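PP1b (Porcine reproductive and respiratory syndrome virus, PDB 6JDR) probably unwinds RNA and DNA duplexes with 5' to 3' polarity, driven by ATP hydrolysis, as the helicase piece of the viral replicase polyprotein. Local coordinates at residues A[149-154]-A[248-253]; A[281-286]-A[381-386]; A[302-307]-A[366-371]; A[350-355]-A[374-379]. The protein carries 1 engineered substitution. All blocks are in the same frame, centred on the assembly; numbering follows the deposited sequence.

Contact 1: A[149-154]-A[248-253]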
loop_
_atom_site.group_PDB
_atom_site.type_symbol
_atom_site.label_atom_id
_atom_site.label_comp_id
_atom_site.label_asym_id
_atom_site.label_seq_id
_atom_site.Cartn_x
_atom_site.Cartn_y
_atom_site.Cartn_z
ATOM N N GLY A 149 -6.111 2.556 -7.811
ATOM C CA GLY A 149 -5.443 3.251 -8.905
ATOM C C GLY A 149 -6.417 4.014 -9.783
ATOM O O GLY A 149 -7.633 3.873 -9.631
ATOM N N PRO A 150 -5.888 4.832 -10.711
ATOM C CA PRO A 150 -6.706 5.568 -11.669
ATOM C C PRO A 150 -7.031 4.708 -12.892
ATOM O O PRO A 150 -6.518 3.594 -13.002
ATOM C CB PRO A 150 -5.801 6.734 -12.058
ATOM C CG PRO A 150 -4.423 6.169 -11.966
ATOM C CD PRO A 150 -4.451 5.096 -10.907
ATOM N N PRO A 151 -7.884 5.216 -13.805
ATOM C CA PRO A 151 -8.205 4.495 -15.045
ATOM C C PRO A 151 -6.975 4.117 -15.878
ATOM O O PRO A 151 -6.859 2.971 -16.315
ATOM C CB PRO A 151 -9.086 5.486 -15.807
ATOM C CG PRO A 151 -9.742 6.289 -14.736
ATOM C CD PRO A 151 -8.719 6.421 -13.643
ATOM N N GLY A 152 -6.069 5.070 -16.081
ATOM C CA GLY A 152 -4.853 4.828 -16.857
ATOM C C GLY A 152 -3.726 4.241 -16.025
ATOM O O GLY A 152 -3.966 3.500 -15.069
ATOM N N ALA A 153 -2.493 4.581 -16.397
ATOM C CA ALA A 153 -1.291 4.106 -15.704
ATOM C C ALA A 153 -0.949 5.012 -14.521
ATOM O O ALA A 153 -1.724 5.906 -14.178
ATOM C CB ALA A 153 -0.121 4.043 -16.679
ATOM N N GLY A 154 0.204 4.766 -13.897
ATOM C CA GLY A 154 0.689 5.591 -12.787
ATOM C C GLY A 154 0.724 4.865 -11.453
ATOM O O GLY A 154 1.556 5.174 -10.595
ATOM N N GLY A 248 -4.561 -1.797 -5.453
ATOM C CA GLY A 248 -5.630 -2.302 -6.314
ATOM C C GLY A 248 -5.886 -1.410 -7.512
ATOM O O GLY A 248 -5.365 -0.295 -7.594
ATOM N N ASP A 249 -6.703 -1.907 -8.437
ATOM C CA ASP A 249 -7.043 -1.190 -9.668
ATOM C C ASP A 249 -8.382 -0.466 -9.540
ATOM O O ASP A 249 -9.145 -0.710 -8.601
ATOM C CB ASP A 249 -7.093 -2.166 -10.846
ATOM C CG ASP A 249 -5.774 -2.891 -11.061
ATOM O OD1 ASP A 249 -4.732 -2.212 -11.165
ATOM O OD2 ASP A 249 -5.780 -4.140 -11.128
ATOM N N PHE A 250 -8.661 0.413 -10.500
ATOM C CA PHE A 250 -9.876 1.226 -10.491
ATOM C C PHE A 250 -11.133 0.359 -10.558
ATOM O O PHE A 250 -11.291 -0.447 -11.479
ATOM C CB PHE A 250 -9.859 2.214 -11.661
ATOM C CG PHE A 250 -11.009 3.185 -11.651
ATOM C CD1 PHE A 250 -12.116 2.983 -12.467
ATOM C CD2 PHE A 250 -10.987 4.297 -10.820
ATOM C CE1 PHE A 250 -13.176 3.874 -12.456
ATOM C CE2 PHE A 250 -12.045 5.190 -10.805
ATOM C CZ PHE A 250 -13.141 4.979 -11.624
ATOM N N LYS A 251 -12.024 0.539 -9.583
ATOM C CA LYS A 251 -13.235 -0.275 -9.465
ATOM C C LYS A 251 -14.265 0.075 -10.538
ATOM O O LYS A 251 -14.939 1.103 -10.450
ATOM C CB LYS A 251 -13.870 -0.110 -8.077
ATOM C CG LYS A 251 -13.016 -0.608 -6.921
ATOM C CD LYS A 251 -13.823 -0.659 -5.630
ATOM C CE LYS A 251 -12.944 -0.864 -4.404
ATOM N NZ LYS A 251 -12.311 -2.212 -4.354
ATOM N N GLN A 252 -14.378 -0.788 -11.546
ATOM C CA GLN A 252 -15.394 -0.648 -12.587
ATOM C C GLN A 252 -16.681 -1.360 -12.165
ATOM O O GLN A 252 -16.737 -1.967 -11.092
ATOM C CB GLN A 252 -14.881 -1.223 -13.911
ATOM N N LEU A 253 -17.706 -1.282 -13.012
ATOM C CA LEU A 253 -19.001 -1.916 -12.746
ATOM C C LEU A 253 -19.133 -3.245 -13.497
ATOM O O LEU A 253 -20.059 -3.438 -14.288
ATOM C CB LEU A 253 -20.143 -0.971 -13.136
#

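Contact 2: A[281-286]-A[381-386]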
loop_
_atom_site.group_PDB
_atom_site.type_symbol
_atom_site.label_atom_id
_atom_site.label_comp_id
_atom_site.label_asym_id
_atom_site.label_seq_id
_atom_site.Cartn_x
_atom_site.Cartn_y
_atom_site.Cartn_z
ATOM N N GLN A 281 4.617 17.151 -9.516
ATOM C CA GLN A 281 4.235 16.514 -8.259
ATOM C C GLN A 281 4.344 17.461 -7.065
ATOM O O GLN A 281 3.515 17.410 -6.156
ATOM C CB GLN A 281 5.101 15.268 -8.014
ATOM C CG GLN A 281 4.659 14.405 -6.840
ATOM C CD GLN A 281 3.221 13.942 -6.969
ATOM O OE1 GLN A 281 2.794 13.475 -8.029
ATOM N NE2 GLN A 281 2.459 14.079 -5.889
ATOM N N ASN A 282 5.372 18.308 -7.066
ATOM C CA ASN A 282 5.576 19.285 -5.988
ATOM C C ASN A 282 4.381 20.225 -5.799
ATOM O O ASN A 282 4.081 20.636 -4.675
ATOM C CB ASN A 282 6.853 20.101 -6.226
ATOM C CG ASN A 282 6.839 20.848 -7.551
ATOM O OD1 ASN A 282 6.427 20.308 -8.581
ATOM N ND2 ASN A 282 7.293 22.095 -7.529
ATOM N N ILE A 283 3.702 20.548 -6.900
ATOM C CA ILE A 283 2.497 21.368 -6.854
ATOM C C ILE A 283 1.351 20.546 -6.284
ATOM O O ILE A 283 0.644 21.002 -5.384
ATOM C CB ILE A 283 2.095 21.897 -8.250
ATOM C CG1 ILE A 283 3.229 22.715 -8.877
ATOM C CG2 ILE A 283 0.819 22.731 -8.163
ATOM C CD1 ILE A 283 3.735 23.850 -8.013
ATOM N N CYS A 284 1.173 19.335 -6.817
ATOM C CA CYS A 284 0.175 18.391 -6.306
ATOM C C CYS A 284 0.273 18.237 -4.784
ATOM O O CYS A 284 -0.741 18.241 -4.091
ATOM C CB CYS A 284 0.332 17.021 -6.980
ATOM S SG CYS A 284 -0.125 16.964 -8.730
ATOM N N ASP A 285 1.497 18.116 -4.275
ATOM C CA ASP A 285 1.738 17.993 -2.835
ATOM C C ASP A 285 1.259 19.216 -2.044
ATOM O O ASP A 285 0.650 19.074 -0.980
ATOM C CB ASP A 285 3.232 17.765 -2.559
ATOM C CG ASP A 285 3.727 16.408 -3.057
ATOM O OD1 ASP A 285 2.897 15.584 -3.510
ATOM O OD2 ASP A 285 4.954 16.168 -2.991
ATOM N N ALA A 286 1.540 20.410 -2.563
ATOM C CA ALA A 286 1.173 21.653 -1.883
ATOM C C ALA A 286 -0.338 21.838 -1.842
ATOM O O ALA A 286 -0.881 22.284 -0.835
ATOM C CB ALA A 286 1.834 22.845 -2.557
ATOM N N PHE A 381 0.308 28.118 2.327
ATOM C CA PHE A 381 0.770 26.960 1.572
ATOM C C PHE A 381 2.156 26.518 1.996
ATOM O O PHE A 381 2.969 27.330 2.439
ATOM C CB PHE A 381 0.805 27.291 0.080
ATOM C CG PHE A 381 -0.455 26.944 -0.648
ATOM C CD1 PHE A 381 -1.543 27.801 -0.630
ATOM C CD2 PHE A 381 -0.552 25.757 -1.356
ATOM C CE1 PHE A 381 -2.709 27.481 -1.304
ATOM C CE2 PHE A 381 -1.711 25.432 -2.032
ATOM C CZ PHE A 381 -2.791 26.296 -2.009
ATOM N N ASP A 382 2.409 25.219 1.850
ATOM C CA ASP A 382 3.751 24.663 1.931
ATOM C C ASP A 382 4.205 24.437 0.500
ATOM O O ASP A 382 3.750 23.507 -0.168
ATOM C CB ASP A 382 3.755 23.349 2.714
ATOM C CG ASP A 382 3.369 23.537 4.172
ATOM O OD1 ASP A 382 2.600 22.704 4.700
ATOM O OD2 ASP A 382 3.831 24.522 4.790
ATOM N N LEU A 383 5.076 25.319 0.023
ATOM C CA LEU A 383 5.558 25.259 -1.350
ATOM C C LEU A 383 7.054 25.548 -1.377
ATOM O O LEU A 383 7.461 26.704 -1.505
ATOM C CB LEU A 383 4.792 26.261 -2.220
ATOM C CG LEU A 383 5.099 26.238 -3.717
ATOM C CD1 LEU A 383 4.670 24.924 -4.354
ATOM C CD2 LEU A 383 4.415 27.411 -4.400
ATOM N N PRO A 384 7.883 24.496 -1.243
ATOM C CA PRO A 384 9.331 24.706 -1.228
ATOM C C PRO A 384 9.879 25.107 -2.593
ATOM O O PRO A 384 9.273 24.803 -3.622
ATOM C CB PRO A 384 9.895 23.338 -0.803
ATOM C CG PRO A 384 8.726 22.499 -0.409
ATOM C CD PRO A 384 7.532 23.071 -1.104
ATOM N N ALA A 385 11.018 25.790 -2.589
ATOM C CA ALA A 385 11.700 26.155 -3.823
ATOM C C ALA A 385 12.219 24.893 -4.503
ATOM O O ALA A 385 12.909 24.084 -3.880
ATOM C CB ALA A 385 12.848 27.110 -3.535
ATOM N N LYS A 386 11.873 24.736 -5.778
ATOM C CA LYS A 386 12.254 23.572 -6.572
ATOM C C LYS A 386 12.826 24.035 -7.906
ATOM O O LYS A 386 12.144 24.712 -8.677
ATOM C CB LYS A 386 11.041 22.661 -6.812
ATOM C CG LYS A 386 11.097 21.311 -6.106
ATOM C CD LYS A 386 11.181 21.433 -4.592
ATOM C CE LYS A 386 10.965 20.083 -3.922
ATOM N NZ LYS A 386 11.341 20.093 -2.481
#

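Contact 3: A[302-307]-A[366-371]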
loop_
_atom_site.group_PDB
_atom_site.type_symbol
_atom_site.label_atom_id
_atom_site.label_comp_id
_atom_site.label_asym_id
_atom_site.label_seq_id
_atom_site.Cartn_x
_atom_site.Cartn_y
_atom_site.Cartn_z
ATOM N N THR A 302 7.270 21.163 -11.769
ATOM C CA THR A 302 7.051 22.577 -12.042
ATOM C C THR A 302 8.038 23.360 -11.189
ATOM O O THR A 302 8.142 23.121 -9.985
ATOM C CB THR A 302 5.613 22.997 -11.690
ATOM O OG1 THR A 302 4.685 22.156 -12.386
ATOM C CG2 THR A 302 5.355 24.452 -12.069
ATOM N N ARG A 303 8.769 24.280 -11.811
ATOM C CA ARG A 303 9.798 25.049 -11.111
ATOM C C ARG A 303 9.171 26.086 -10.182
ATOM O O ARG A 303 8.177 26.720 -10.527
ATOM C CB ARG A 303 10.727 25.740 -12.115
ATOM C CG ARG A 303 11.949 26.400 -11.491
ATOM C CD ARG A 303 12.791 27.110 -12.539
ATOM N NE ARG A 303 13.519 26.173 -13.395
ATOM C CZ ARG A 303 14.243 26.520 -14.459
ATOM N NH1 ARG A 303 14.346 27.793 -14.828
ATOM N NH2 ARG A 303 14.866 25.584 -15.168
ATOM N N VAL A 304 9.763 26.243 -9.001
ATOM C CA VAL A 304 9.323 27.242 -8.035
ATOM C C VAL A 304 10.536 28.032 -7.558
ATOM O O VAL A 304 11.480 27.462 -7.005
ATOM C CB VAL A 304 8.608 26.593 -6.831
ATOM C CG1 VAL A 304 8.232 27.648 -5.796
ATOM C CG2 VAL A 304 7.376 25.827 -7.297
ATOM N N THR A 305 10.497 29.345 -7.775
ATOM C CA THR A 305 11.619 30.225 -7.465
ATOM C C THR A 305 11.128 31.438 -6.679
ATOM O O THR A 305 10.183 32.100 -7.099
ATOM C CB THR A 305 12.304 30.712 -8.758
ATOM O OG1 THR A 305 12.327 29.655 -9.727
ATOM C CG2 THR A 305 13.725 31.178 -8.473
ATOM N N TYR A 306 11.774 31.718 -5.547
ATOM C CA TYR A 306 11.429 32.868 -4.706
ATOM C C TYR A 306 12.371 34.043 -4.963
ATOM O O TYR A 306 13.467 34.111 -4.400
ATOM C CB TYR A 306 11.447 32.479 -3.224
ATOM C CG TYR A 306 10.235 31.676 -2.808
ATOM C CD1 TYR A 306 9.176 32.274 -2.126
ATOM C CD2 TYR A 306 10.135 30.321 -3.114
ATOM C CE1 TYR A 306 8.060 31.542 -1.751
ATOM C CE2 TYR A 306 9.023 29.582 -2.743
ATOM C CZ TYR A 306 7.987 30.195 -2.063
ATOM O OH TYR A 306 6.884 29.457 -1.696
ATOM N N VAL A 307 11.926 34.965 -5.814
ATOM C CA VAL A 307 12.722 36.136 -6.203
ATOM C C VAL A 307 12.684 37.243 -5.145
ATOM O O VAL A 307 11.656 37.472 -4.508
ATOM C CB VAL A 307 12.273 36.713 -7.567
ATOM C CG1 VAL A 307 12.396 35.655 -8.655
ATOM C CG2 VAL A 307 10.850 37.262 -7.510
ATOM N N HIS A 366 5.116 24.730 -16.256
ATOM C CA HIS A 366 6.545 24.419 -16.129
ATOM C C HIS A 366 7.290 25.224 -15.062
ATOM O O HIS A 366 8.240 24.716 -14.462
ATOM C CB HIS A 366 7.238 24.600 -17.482
ATOM C CG HIS A 366 6.733 23.673 -18.542
ATOM N ND1 HIS A 366 6.944 22.310 -18.500
ATOM C CD2 HIS A 366 6.023 23.909 -19.671
ATOM C CE1 HIS A 366 6.385 21.748 -19.558
ATOM N NE2 HIS A 366 5.821 22.697 -20.284
ATOM N N ALA A 367 6.883 26.468 -14.826
ATOM C CA ALA A 367 7.565 27.300 -13.833
ATOM C C ALA A 367 6.652 28.357 -13.240
ATOM O O ALA A 367 5.744 28.852 -13.903
ATOM C CB ALA A 367 8.787 27.961 -14.449
ATOM N N ILE A 368 6.904 28.692 -11.979
ATOM C CA ILE A 368 6.219 29.795 -11.318
ATOM C C ILE A 368 7.234 30.568 -10.474
ATOM O O ILE A 368 7.980 29.982 -9.688
ATOM C CB ILE A 368 4.991 29.307 -10.495
ATOM C CG1 ILE A 368 4.225 30.494 -9.878
ATOM C CG2 ILE A 368 5.387 28.260 -9.455
ATOM C CD1 ILE A 368 4.583 30.845 -8.448
ATOM N N PHE A 369 7.286 31.882 -10.682
ATOM C CA PHE A 369 8.172 32.760 -9.922
ATOM C C PHE A 369 7.334 33.547 -8.930
ATOM O O PHE A 369 6.321 34.135 -9.299
ATOM C CB PHE A 369 8.915 33.716 -10.856
ATOM C CG PHE A 369 9.833 33.024 -11.820
ATOM C CD1 PHE A 369 9.344 32.503 -13.013
ATOM C CD2 PHE A 369 11.185 32.884 -11.535
ATOM C CE1 PHE A 369 10.187 31.857 -13.903
ATOM C CE2 PHE A 369 12.033 32.238 -12.421
ATOM C CZ PHE A 369 11.534 31.724 -13.606
ATOM N N VAL A 370 7.755 33.561 -7.673
ATOM C CA VAL A 370 6.943 34.151 -6.620
ATOM C C VAL A 370 7.689 35.290 -5.922
ATOM O O VAL A 370 8.714 35.080 -5.269
ATOM C CB VAL A 370 6.424 33.080 -5.622
ATOM C CG1 VAL A 370 7.536 32.147 -5.158
ATOM C CG2 VAL A 370 5.721 33.729 -4.436
ATOM N N TYR A 371 7.169 36.503 -6.103
ATOM C CA TYR A 371 7.645 37.677 -5.389
ATOM C C TYR A 371 6.789 37.814 -4.139
ATOM O O TYR A 371 5.618 38.192 -4.220
ATOM C CB TYR A 371 7.535 38.925 -6.272
ATOM C CG TYR A 371 8.000 40.193 -5.598
ATOM C CD1 TYR A 371 9.310 40.325 -5.151
ATOM C CD2 TYR A 371 7.133 41.265 -5.412
ATOM C CE1 TYR A 371 9.744 41.486 -4.534
ATOM C CE2 TYR A 371 7.560 42.429 -4.796
ATOM C CZ TYR A 371 8.867 42.534 -4.360
ATOM O OH TYR A 371 9.297 43.684 -3.744
#

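Contact 4: A[350-355]-A[374-379]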
loop_
_atom_site.group_PDB
_atom_site.type_symbol
_atom_site.label_atom_id
_atom_site.label_comp_id
_atom_site.label_asym_id
_atom_site.label_seq_id
_atom_site.Cartn_x
_atom_site.Cartn_y
_atom_site.Cartn_z
ATOM N N ASP A 350 -0.978 40.851 3.672
ATOM C CA ASP A 350 -2.273 40.240 3.993
ATOM C C ASP A 350 -3.241 40.253 2.809
ATOM O O ASP A 350 -4.441 40.458 2.983
ATOM C CB ASP A 350 -2.911 40.920 5.215
ATOM C CG ASP A 350 -2.051 40.804 6.467
ATOM O OD1 ASP A 350 -1.541 39.696 6.746
ATOM O OD2 ASP A 350 -1.894 41.818 7.182
ATOM N N SER A 351 -2.716 40.010 1.608
ATOM C CA SER A 351 -3.517 40.060 0.381
ATOM C C SER A 351 -3.854 38.681 -0.184
ATOM O O SER A 351 -4.418 38.584 -1.276
ATOM C CB SER A 351 -2.779 40.870 -0.690
ATOM O OG SER A 351 -1.591 40.214 -1.099
ATOM N N LEU A 352 -3.531 37.622 0.556
ATOM C CA LEU A 352 -3.596 36.270 0.013
ATOM C C LEU A 352 -4.303 35.302 0.950
ATOM O O LEU A 352 -3.911 35.162 2.105
ATOM C CB LEU A 352 -2.174 35.779 -0.259
ATOM C CG LEU A 352 -1.979 34.581 -1.185
ATOM C CD1 LEU A 352 -2.471 34.882 -2.592
ATOM C CD2 LEU A 352 -0.507 34.201 -1.202
ATOM N N ASN A 353 -5.349 34.645 0.447
ATOM C CA ASN A 353 -6.024 33.565 1.176
ATOM C C ASN A 353 -5.834 32.219 0.465
ATOM O O ASN A 353 -5.204 32.163 -0.593
ATOM C CB ASN A 353 -7.515 33.885 1.371
ATOM C CG ASN A 353 -8.306 33.866 0.074
ATOM O OD1 ASN A 353 -7.941 33.196 -0.889
ATOM N ND2 ASN A 353 -9.406 34.599 0.053
ATOM N N ARG A 354 -6.372 31.147 1.047
ATOM C CA ARG A 354 -6.281 29.802 0.454
ATOM C C ARG A 354 -6.842 29.732 -0.961
ATOM O O ARG A 354 -6.166 29.252 -1.870
ATOM C CB ARG A 354 -6.989 28.757 1.330
ATOM C CG ARG A 354 -6.052 27.815 2.070
ATOM C CD ARG A 354 -5.595 26.651 1.196
ATOM N NE ARG A 354 -4.253 26.183 1.551
ATOM C CZ ARG A 354 -3.605 25.188 0.940
ATOM N NH1 ARG A 354 -4.166 24.521 -0.065
ATOM N NH2 ARG A 354 -2.380 24.854 1.338
ATOM N N GLN A 355 -8.072 30.203 -1.142
ATOM C CA GLN A 355 -8.735 30.126 -2.441
ATOM C C GLN A 355 -7.904 30.799 -3.535
ATOM O O GLN A 355 -7.636 30.186 -4.567
ATOM C CB GLN A 355 -10.131 30.749 -2.375
ATOM N N HIS A 374 6.617 39.875 1.881
ATOM C CA HIS A 374 6.004 39.817 3.210
ATOM C C HIS A 374 5.960 38.394 3.784
ATOM O O HIS A 374 5.503 38.203 4.916
ATOM C CB HIS A 374 4.581 40.384 3.166
ATOM C CG HIS A 374 4.495 41.760 2.584
ATOM N ND1 HIS A 374 4.795 42.893 3.310
ATOM C CD2 HIS A 374 4.139 42.187 1.349
ATOM C CE1 HIS A 374 4.630 43.958 2.546
ATOM N NE2 HIS A 374 4.232 43.557 1.353
ATOM N N ARG A 375 6.421 37.411 3.008
ATOM C CA ARG A 375 6.388 36.002 3.411
ATOM C C ARG A 375 4.992 35.580 3.870
ATOM O O ARG A 375 4.823 35.034 4.962
ATOM C CB ARG A 375 7.429 35.723 4.505
ATOM C CG ARG A 375 8.874 35.949 4.077
ATOM C CD ARG A 375 9.250 35.069 2.891
ATOM N NE ARG A 375 10.690 34.819 2.800
ATOM C CZ ARG A 375 11.270 34.035 1.889
ATOM N NH1 ARG A 375 10.542 33.410 0.965
ATOM N NH2 ARG A 375 12.589 33.873 1.900
ATOM N N GLN A 376 3.998 35.847 3.026
ATOM C CA GLN A 376 2.598 35.553 3.341
ATOM C C GLN A 376 2.070 34.278 2.678
ATOM O O GLN A 376 0.981 33.810 3.016
ATOM C CB GLN A 376 1.710 36.747 2.969
ATOM C CG GLN A 376 1.492 36.966 1.478
ATOM C CD GLN A 376 0.878 38.321 1.179
ATOM O OE1 GLN A 376 -0.307 38.546 1.430
ATOM N NE2 GLN A 376 1.683 39.228 0.637
ATOM N N LEU A 377 2.829 33.725 1.735
ATOM C CA LEU A 377 2.448 32.476 1.074
ATOM C C LEU A 377 2.667 31.265 1.992
ATOM O O LEU A 377 1.894 30.308 1.952
ATOM C CB LEU A 377 3.230 32.304 -0.231
ATOM C CG LEU A 377 2.893 31.065 -1.067
ATOM C CD1 LEU A 377 1.406 30.999 -1.388
ATOM C CD2 LEU A 377 3.714 31.048 -2.347
ATOM N N GLN A 378 3.721 31.325 2.807
ATOM C CA GLN A 378 4.009 30.308 3.830
ATOM C C GLN A 378 2.819 30.031 4.741
ATOM O O GLN A 378 2.514 28.876 5.030
ATOM C CB GLN A 378 5.186 30.751 4.706
ATOM C CG GLN A 378 6.537 30.705 4.012
ATOM C CD GLN A 378 7.617 31.450 4.775
ATOM O OE1 GLN A 378 7.470 31.743 5.964
ATOM N NE2 GLN A 378 8.715 31.761 4.089
ATOM N N SER A 379 2.150 31.093 5.187
ATOM C CA SER A 379 1.029 30.972 6.123
ATOM C C SER A 379 -0.250 30.406 5.492
ATOM O O SER A 379 -1.261 30.244 6.178
ATOM C CB SER A 379 0.725 32.335 6.755
ATOM O OG SER A 379 0.319 33.274 5.775
#

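Contact 1: A[149-154]-A[248-253]
The loop carrying G149 and P151 has the sequence and strand-loop-helix setting of a Walker A P-loop, and it meets the GDxxQ motif of superfamily 1 helicases at G248 and F250, in the first RecA-like domain. The two loops leave the neighbouring parallel strands 145-148 and 245-248, and a single backbone bond continues the pairing: G149 N donates to G248 O at 3.0 Å. It is bent, with an angle of 141° at the hydrogen and the donor tilted out of the carbonyl plane.

Beyond it the packing centres on F250. The CB of F250 points toward the P-loop and lies 3.4 Å from G149 O. With CG anti to the backbone N (chi1 -174°), the ring is carried on past the glycine towards P151. There G149 O sits at the ring edge, in its plane and 3.6 Å from CD2 of F250, while CD of P151 lies over one face, 4.2 Å from CD2 of F250. The ring thus lies alongside the G149-P151 backbone.

D249 turns its CB away from the P-loop, yet its OD1 forms a salt bridge with K155, the lysine of the Walker A pattern. G149 O also accepts a hydrogen bond from Q272 NE2 on strand 270-276. The main-chain bond ties the start of the P-loop to the neighbouring strand end, and the D249 carboxylate probably helps position K155, which in P-loop NTPases faces the nucleotide phosphates.

Contact 2: A[281-286]-A[381-386]
A286 points its CB from helix 281-287 at the 381-386 loop, where F381 and L383 receive it from different directions. The F381 ring meets the methyl edge-on: A286 CB lies in the ring plane, 4.0 Å from CD2 of F381. The carbonyl of the same alanine approaches this ring obliquely, with A286 O 3.5 Å from CE2 of F381. Between the two hydrophobic residues, D382 O comes within 3.1 Å of A286 CB, a tight approach.

L383 reaches the helix through one branch. Its CG stands anti to the backbone N (chi1 -175°), which swings CD1 in beside the helix, 3.9 Å from A286 CB. I283 leaves the helix in another direction, but its CD1 bends back to within 3.9 Å of the same CD1 of L383, the two chains crossing at a slant. Toward the start of the helix and the end of the loop, N282 and K386 run past each other in opposite directions, and the amide nitrogen ND2 of N282 comes 3.9 Å from CB of K386. This is contact with aliphatic carbon alone, for that ND2 donates to T302 O. On the helix itself Q281 NE2 gives a hydrogen bond to D285 OD1 at 2.8 Å, one turn on.

The union is one of van der Waals packing. I361 of helix 354-361 touches both I283 and L383, and A357 and L358 of that helix pack on F381, whose ring also forms a cation-pi pair with R354. From strand 303-307, V304 packs against N282 and L383 and bonds through its backbone to K386, so the loop is packed against helices 281-287 and 354-361 and bonded to strand 303-307.

Contact 3: A[302-307]-A[366-371]
R303 and A367 begin a parallel pairing of strands 303-307 and 367-371, whose directions differ by 14° at a closest approach of 4.7 Å between axes. Backbone hydrogen bonds form the frame. R303 N donates to H366 O at 2.7 Å, and R303 O accepts from I368 N at 2.8 Å; T305 does the same next along, donating to I368 O and accepting from V370 N at 2.9 Å. The last bond, V307 N to V370 O, is weak.

Apolar contacts lie on both faces. On one, V304 and I368 lie side by side, pointing the same way, with their CG2 atoms 3.8 Å apart. Beyond them V370 makes a CH-pi contact: its CG1, held between the backbone N and carbonyl carbon (chi1 48°), lies over the middle of the Y306 ring, 3.4 Å from the centroid. On the other face CB of T305 lies 3.7 Å from CD2 of F369, while V307 CG1 meets the edge of the same ring.

The R303 guanidinium turns to T388 O and V390 O. Strand 303-307 is the outermost strand of the five-stranded parallel sheet, consistent with the second RecA-like domain, though its other side bonds to K386 through V304. Hydrogen bonding sets the register, while the V370 methyl over its face and the bond from its hydroxyl group to L383 O together help to hold the Y306 ring.

Contact 4: A[350-355]-A[374-379]
Q376 reaches S351 by a two-step path: CG is tucked between the backbone N and the carbonyl carbon (chi1 73°), and the chain then runs extended (chi2 -167°), delivering the terminal amide to the 350-355 backbone. There OE1 of Q376 accepts a hydrogen bond from S351 N at 2.8 Å, the donor lying in the carbonyl plane and the angle at the hydrogen being 152°. D350 N, 3.3 Å from OE1 of Q376, is too poorly angled to count as a second bond. The Q376 amide also lies beside the S351 hydroxyl, with OG of S351 3.3 Å from OE1 of Q376, and CB of L352 packs 3.7 Å from OE1 of Q376.

Both polar side chains share one more partner, as S351 OG and Q376 NE2 each hydrogen-bond to T348 O. The apolar half of the contact is simpler. CD2 of L352 meets CD1 of L377 at 3.7 Å, the two leucines set at an angle to each other.

The 374-379 turn is itself well tied: S379 OG donates to Q376 O at 2.9 Å, and the D372 carboxylate takes Q376 N on one oxygen and L377 N on the other. On the facing segment N353 is the N-cap of helix 354-361, its OD1 bonded to R356 N. The contact joins the lead-in to that helix with the turn after strand 367-371, beside the sheet of what is consistent with the second RecA-like domain. Held by S351 N at OE1 and by T348 O at NE2, the buried amide is bonded at both its O and N, which should fix its rotation.

Contact 1 stands apart, in the part of the core that holds the probable P-loop, its nearest atoms about 9 Å from contact 2, about 17 Å from contact 3 and about 22 Å from contact 4. The other three touch one another. Contact 3 supplies the regular sheet pairing, rich in backbone bonds; contact 2 is mainly van der Waals packing, tied to contact 3 by N282 to T302 O and by L383 O to Y306 OH; contact 4, the most buried in character, turns on one glutamine amide. Helix 354-361 serves two of them, capped at contact 4 and packed against contact 2. Contact 1 is partly buried, with its aromatic and P151 at the surface.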